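Local atomic coordinates of beta-porphyranase A (Bacteroides plebeius, PDB entry 4AW7), a protein that cleaves the sulfated red-seaweed polysaccharide porphyran at the (1->4) linkages between beta-D-galactopyranose and alpha-L-galactopyranose-6-sulfate, releasing mostly disaccharides. Residues L251-A256 against I546-I551; M509-G512 against S518-P521. All coordinates share one frame; numbering follows the deposited sequence.

Contact 1 (L251-A256 against I546-I551); sequences LDMVEA and IFFGMI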
ATOM      1  N   LEU A 251       6.478   2.338  -4.978  1.00  6.52           N
ATOM      2  CA  LEU A 251       5.767   3.477  -4.421  1.00  6.94           C
ATOM      3  C   LEU A 251       6.633   4.718  -4.317  1.00  6.74           C
ATOM      4  O   LEU A 251       6.166   5.826  -4.588  1.00  7.50           O
ATOM      5  CB  LEU A 251       5.135   3.105  -3.063  1.00  7.20           C
ATOM      6  CG  LEU A 251       4.142   1.940  -3.089  1.00  6.90           C
ATOM      7  CD1 LEU A 251       3.630   1.718  -1.680  1.00  8.84           C
ATOM      8  CD2 LEU A 251       3.008   2.142  -4.077  1.00  9.22           C
ATOM      9  N   ASP A 252       7.913   4.542  -4.000  1.00  7.17           N
ATOM     10  CA  ASP A 252       8.821   5.678  -4.012  1.00  8.10           C
ATOM     11  C   ASP A 252       8.893   6.343  -5.383  1.00  7.34           C
ATOM     12  O   ASP A 252       9.019   7.562  -5.452  1.00  8.12           O
ATOM     13  CB  ASP A 252      10.238   5.272  -3.591  1.00  7.70           C
ATOM     14  CG  ASP A 252      10.448   5.183  -2.097  1.00  7.84           C
ATOM     15  OD1 ASP A 252       9.462   5.150  -1.324  1.00  7.93           O
ATOM     16  OD2 ASP A 252      11.638   5.175  -1.660  1.00  8.68           O
ATOM     17  N   MET A 253       8.804   5.576  -6.470  1.00  7.67           N
ATOM     18  CA  MET A 253       8.907   6.214  -7.786  1.00  7.73           C
ATOM     19  C   MET A 253       7.737   7.128  -8.077  1.00  7.78           C
ATOM     20  O   MET A 253       7.882   8.198  -8.663  1.00  8.62           O
ATOM     21  CB  MET A 253       9.079   5.211  -8.897  1.00  7.86           C
ATOM     22  CG  MET A 253       9.636   5.818 -10.173  1.00  9.34           C
ATOM     23  SD  MET A 253      10.200   4.527 -11.329  1.00  9.12           S
ATOM     24  CE  MET A 253      11.041   5.567 -12.548  1.00 10.00           C
ATOM     25  N   VAL A 254       6.546   6.655  -7.695  1.00  7.53           N
ATOM     26  CA  VAL A 254       5.319   7.480  -7.849  1.00  8.42           C
ATOM     27  C   VAL A 254       5.477   8.794  -7.076  1.00  8.21           C
ATOM     28  O   VAL A 254       5.198   9.864  -7.599  1.00  9.05           O
ATOM     29  CB  VAL A 254       4.059   6.699  -7.468  1.00  7.81           C
ATOM     30  CG1 VAL A 254       2.824   7.575  -7.488  1.00  8.41           C
ATOM     31  CG2 VAL A 254       3.892   5.479  -8.352  1.00  9.11           C
ATOM     32  N   GLU A 255       5.906   8.694  -5.820  1.00  8.34           N
ATOM     33  CA  GLU A 255       6.098   9.899  -5.002  1.00  8.94           C
ATOM     34  C   GLU A 255       7.152  10.822  -5.608  1.00  9.15           C
ATOM     35  O   GLU A 255       6.971  12.047  -5.671  1.00 10.73           O
ATOM     36  CB  GLU A 255       6.520   9.503  -3.580  1.00  9.41           C
ATOM     37  CG  GLU A 255       5.461   8.789  -2.783  1.00 10.06           C
ATOM     38  CD  GLU A 255       5.914   8.377  -1.372  1.00 11.31           C
ATOM     39  OE1 GLU A 255       7.018   8.785  -0.942  1.00 11.22           O
ATOM     40  OE2 GLU A 255       5.162   7.687  -0.612  1.00 14.59           O
ATOM     41  N   ALA A 256       8.284  10.236  -6.004  1.00  9.65           N
ATOM     42  CA  ALA A 256       9.404  11.020  -6.515  1.00  9.67           C
ATOM     43  C   ALA A 256       9.016  11.775  -7.776  1.00  9.91           C
ATOM     44  O   ALA A 256       9.363  12.967  -7.909  1.00 11.06           O
ATOM     45  CB  ALA A 256      10.586  10.091  -6.772  1.00 10.58           C
ATOM     46  N   ILE A 546      15.566  -8.483 -13.700  1.00 14.06           N
ATOM     47  CA  ILE A 546      15.870  -7.114 -13.323  1.00 12.48           C
ATOM     48  C   ILE A 546      15.605  -6.970 -11.852  1.00 11.31           C
ATOM     49  O   ILE A 546      14.502  -7.261 -11.380  1.00 12.05           O
ATOM     50  CB  ILE A 546      15.024  -6.067 -14.095  1.00 12.44           C
ATOM     51  CG1 ILE A 546      15.082  -6.321 -15.615  1.00 14.97           C
ATOM     52  CG2 ILE A 546      15.462  -4.662 -13.680  1.00 13.39           C
ATOM     53  CD1 ILE A 546      13.910  -5.694 -16.380  1.00 21.64           C
ATOM     54  N   PHE A 547      16.608  -6.499 -11.126  1.00 10.06           N
ATOM     55  CA  PHE A 547      16.414  -6.080  -9.749  1.00  9.71           C
ATOM     56  C   PHE A 547      15.787  -4.704  -9.772  1.00  8.93           C
ATOM     57  O   PHE A 547      16.292  -3.794 -10.397  1.00 11.11           O
ATOM     58  CB  PHE A 547      17.733  -5.962  -8.997  1.00 10.40           C
ATOM     59  CG  PHE A 547      17.592  -5.460  -7.566  1.00 10.67           C
ATOM     60  CD1 PHE A 547      17.281  -6.323  -6.571  1.00 11.25           C
ATOM     61  CD2 PHE A 547      17.696  -4.109  -7.276  1.00 10.73           C
ATOM     62  CE1 PHE A 547      17.124  -5.877  -5.258  1.00 12.68           C
ATOM     63  CE2 PHE A 547      17.556  -3.656  -5.949  1.00 11.98           C
ATOM     64  CZ  PHE A 547      17.269  -4.548  -4.975  1.00 11.63           C
ATOM     65  N   PHE A 548      14.640  -4.550  -9.112  1.00  7.71           N
ATOM     66  CA  PHE A 548      14.045  -3.234  -8.899  1.00  7.86           C
ATOM     67  C   PHE A 548      13.670  -3.132  -7.443  1.00  7.58           C
ATOM     68  O   PHE A 548      12.783  -3.844  -6.980  1.00  7.42           O
ATOM     69  CB  PHE A 548      12.848  -2.972  -9.806  1.00  7.36           C
ATOM     70  CG  PHE A 548      12.297  -1.579  -9.661  1.00  7.40           C
ATOM     71  CD1 PHE A 548      13.108  -0.467  -9.825  1.00  8.66           C
ATOM     72  CD2 PHE A 548      10.957  -1.365  -9.378  1.00  7.99           C
ATOM     73  CE1 PHE A 548      12.635   0.791  -9.677  1.00  8.26           C
ATOM     74  CE2 PHE A 548      10.439  -0.062  -9.266  1.00  8.88           C
ATOM     75  CZ  PHE A 548      11.282   1.013  -9.425  1.00  8.14           C
ATOM     76  N   GLY A 549      14.418  -2.311  -6.705  1.00  7.74           N
ATOM     77  CA  GLY A 549      14.247  -2.277  -5.264  1.00  8.13           C
ATOM     78  C   GLY A 549      14.848  -1.028  -4.660  1.00  7.81           C
ATOM     79  O   GLY A 549      15.781  -0.446  -5.218  1.00  8.44           O
ATOM     80  N   MET A 550      14.320  -0.663  -3.490  1.00  8.04           N
ATOM     81  CA  MET A 550      14.809   0.401  -2.674  1.00  7.88           C
ATOM     82  C   MET A 550      15.714  -0.185  -1.593  1.00  8.52           C
ATOM     83  O   MET A 550      15.308  -1.088  -0.856  1.00  9.11           O
ATOM     84  CB  MET A 550      13.607   1.118  -2.051  1.00  8.47           C
ATOM     85  CG  MET A 550      13.952   2.394  -1.241  1.00  8.90           C
ATOM     86  SD  MET A 550      14.731   2.147   0.388  1.00  9.41           S
ATOM     87  CE  MET A 550      13.411   1.288   1.270  1.00 10.15           C
ATOM     88  N   ILE A 551      16.958   0.289  -1.557  1.00  8.41           N
ATOM     89  CA  ILE A 551      17.955  -0.105  -0.572  1.00  8.76           C
ATOM     90  C   ILE A 551      18.156   1.082   0.347  1.00  8.81           C
ATOM     91  O   ILE A 551      18.525   2.169  -0.111  1.00  9.25           O
ATOM     92  CB  ILE A 551      19.273  -0.541  -1.255  1.00  9.55           C
ATOM     93  CG1 ILE A 551      19.040  -1.724  -2.195  1.00 10.36           C
ATOM     94  CG2 ILE A 551      20.334  -0.899  -0.197  1.00 10.91           C
ATOM     95  CD1 ILE A 551      20.208  -2.055  -3.116  1.00 13.59           C
TER
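Met253 and Phe548 meet in a Met-aromatic contact where helix 245-262, which links two strands of the parallel catalytic beta/alpha barrel, lies against the edge strand 546-555 of the C-terminal beta-sandwich. The sulfur SD of Met253 stands 4.1 Å from CZ of Phe548 and 5.4 Å from the ring centroid. At 66° off the ring normal it approaches the far end of the ring obliquely. The methionine reaches there because its chain is extended throughout, with CG anti to the backbone N (chi1 -161°), and it crosses the phenylalanine side chain at about a right angle. At the preceding helix residue, Asp252 points toward Met550, and OD2 of Asp252 lies 3.6 Å from CG of Met550. This is a van der Waals approach, since the polar partners of the carboxylate lie outside the two segments: OD2 forms a salt bridge with Arg508 and OD1 with Arg307. The two guanidinium groups would be expected to stabilise the buried carboxylate as an anion. Glu255 shares Arg307, and its OE1 is hydrogen-bonded to OH of Tyr477. The strand is held to the helix's first turn as well, because the carbonyl of Phe548 accepts from Asn246 ND2 and the backbone of Met550 pairs with Ser245. Gly549, between the two touching strand residues, has its backbone near the ring of Phe547 on the other face of the sheet. Within the helix the backbone is regular, the carbonyl O of Asp252 accepting from N of Ala256 at 2.8 Å.

Contact 2 (M509-G512 against S518-P521); sequences MSIG and SKKP
An ST turn at Ser518 lies late in the connection from strand 503-514 to strand 522-525, which joins the two sheets of the C-terminal beta-sandwich, and the contact is the apolar seam where that connection folds back over its own strand. OG of Ser518 accepts from the backbone N of Lys520 at 3.1 Å with an N-H...O angle of 159°. Beyond the turn, Pro521 and Met509 reach toward each other end-on, the sulfur of Met509 meeting the CG corner of the proline ring, with SD of Met509 3.7 Å from CG of Pro521. The methionine is extended as far as its sulfur and bends only at the last torsion (chi3 68°), which swings its methyl alongside the proline ring: CE of Met509 is 4.0 Å from CG and 4.1 Å from CD of Pro521. Ile511 uses its CD1, 4.2 Å from CG of Lys519, and the two side chains cross at about a right angle. The aliphatic part of Lys519 thus packs on the isoleucine while its amine end leads away to a cation-pi contact with Phe547. Ile511 and Pro521 both also touch Phe571. Strand 503-514 runs between strands 546-555 and 577-589, and Ser510, on the opposite face, meets helix 245-262 at Ala249.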
ATOM      1  N   MET A 509      17.488   4.625  -1.607  1.00  8.25           N
ATOM      2  CA  MET A 509      18.083   4.585  -2.938  1.00  8.42           C
ATOM      3  C   MET A 509      17.394   3.494  -3.742  1.00  8.42           C
ATOM      4  O   MET A 509      17.584   2.311  -3.427  1.00  8.88           O
ATOM      5  CB  MET A 509      19.575   4.277  -2.791  1.00  9.46           C
ATOM      6  CG  MET A 509      20.297   4.038  -4.077  1.00 10.28           C
ATOM      7  SD  MET A 509      22.032   3.618  -3.952  1.00 15.70           S
ATOM      8  CE  MET A 509      21.916   2.006  -3.191  1.00 20.20           C
ATOM      9  N   SER A 510      16.625   3.886  -4.750  1.00  8.28           N
ATOM     10  CA  SER A 510      15.935   2.911  -5.593  1.00  8.14           C
ATOM     11  C   SER A 510      16.650   2.777  -6.920  1.00  8.41           C
ATOM     12  O   SER A 510      16.931   3.798  -7.573  1.00  9.65           O
ATOM     13  CB  SER A 510      14.455   3.253  -5.768  1.00  8.94           C
ATOM     14  OG  SER A 510      13.716   3.201  -4.542  1.00  8.65           O
ATOM     15  N   ILE A 511      16.874   1.507  -7.282  1.00  8.40           N
ATOM     16  CA  ILE A 511      17.592   1.181  -8.516  1.00  8.84           C
ATOM     17  C   ILE A 511      16.857   0.077  -9.251  1.00  8.87           C
ATOM     18  O   ILE A 511      16.267  -0.820  -8.656  1.00  9.17           O
ATOM     19  CB  ILE A 511      19.069   0.794  -8.266  1.00  9.46           C
ATOM     20  CG1 ILE A 511      19.177  -0.415  -7.361  1.00 10.36           C
ATOM     21  CG2 ILE A 511      19.844   1.995  -7.696  1.00 11.21           C
ATOM     22  CD1 ILE A 511      20.639  -0.955  -7.178  1.00 12.81           C
ATOM     23  N   GLY A 512      16.914   0.159 -10.584  1.00  9.21           N
ATOM     24  CA  GLY A 512      16.499  -0.922 -11.485  1.00  9.34           C
ATOM     25  C   GLY A 512      17.719  -1.261 -12.325  1.00 10.12           C
ATOM     26  O   GLY A 512      18.182  -0.435 -13.111  1.00 10.67           O
ATOM     27  N   SER A 518      26.147  -4.144  -9.993  1.00 14.68           N
ATOM     28  CA  SER A 518      26.468  -3.789  -8.622  1.00 15.20           C
ATOM     29  C   SER A 518      25.297  -3.105  -7.899  1.00 14.57           C
ATOM     30  O   SER A 518      24.662  -2.204  -8.449  1.00 14.37           O
ATOM     31  CB  SER A 518      27.658  -2.840  -8.646  1.00 15.47           C
ATOM     32  OG  SER A 518      28.028  -2.467  -7.331  1.00 17.59           O
ATOM     33  N   LYS A 519      25.108  -3.506  -6.644  1.00 14.60           N
ATOM     34  CA  LYS A 519      24.187  -2.834  -5.735  1.00 15.07           C
ATOM     35  C   LYS A 519      24.955  -2.075  -4.631  1.00 16.12           C
ATOM     36  O   LYS A 519      24.348  -1.705  -3.606  1.00 17.32           O
ATOM     37  CB  LYS A 519      23.251  -3.834  -5.094  1.00 14.97           C
ATOM     38  CG  LYS A 519      22.393  -4.578  -6.104  1.00 15.49           C
ATOM     39  CD  LYS A 519      21.657  -5.648  -5.418  1.00 17.38           C
ATOM     40  CE  LYS A 519      20.687  -6.383  -6.298  1.00 16.35           C
ATOM     41  NZ  LYS A 519      21.291  -7.191  -7.382  1.00 15.72           N
ATOM     42  N   LYS A 520      26.244  -1.814  -4.876  1.00 17.15           N
ATOM     43  CA  LYS A 520      27.180  -1.236  -3.883  1.00 17.97           C
ATOM     44  C   LYS A 520      27.895  -0.069  -4.486  1.00 17.99           C
ATOM     45  O   LYS A 520      29.124  -0.064  -4.634  1.00 19.94           O
ATOM     46  CB  LYS A 520      28.210  -2.270  -3.464  1.00 20.48           C
ATOM     47  CG  LYS A 520      27.592  -3.286  -2.609  1.00 23.76           C
ATOM     48  CD  LYS A 520      27.556  -2.839  -1.138  1.00 27.79           C
ATOM     49  CE  LYS A 520      28.813  -3.274  -0.388  1.00 29.72           C
ATOM     50  NZ  LYS A 520      28.804  -2.951   1.075  1.00 33.20           N
ATOM     51  N   PRO A 521      27.147   0.976  -4.832  1.00 15.76           N
ATOM     52  CA  PRO A 521      27.818   2.184  -5.259  1.00 15.44           C
ATOM     53  C   PRO A 521      28.589   2.812  -4.096  1.00 16.52           C
ATOM     54  O   PRO A 521      28.338   2.494  -2.924  1.00 15.89           O
ATOM     55  CB  PRO A 521      26.669   3.111  -5.657  1.00 15.36           C
ATOM     56  CG  PRO A 521      25.539   2.693  -4.755  1.00 14.81           C
ATOM     57  CD  PRO A 521      25.696   1.190  -4.658  1.00 15.94           C
TER

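The N-terminal strands 21-25 and 29-32 already contribute to the sheets of the two sandwich regions; the chain then runs through the barrel, including helix 245-262, and returns to complete the sandwiches. Contact 2 is a short closure in the C-terminal one, with five residues between its segments. It is nested inside the 289-residue loop that contact 1 closes when strand 546-555 comes back to the helix. Their centres lie 10 Å apart and the joint is direct: N of Ile551 lies 2.8 Å from O of Met509, a probable backbone hydrogen bond. Contact 1 therefore ties catalytic domain to sandwich, and contact 2 packs the loop leading into strand 522-525 of the other sheet onto strand 503-514.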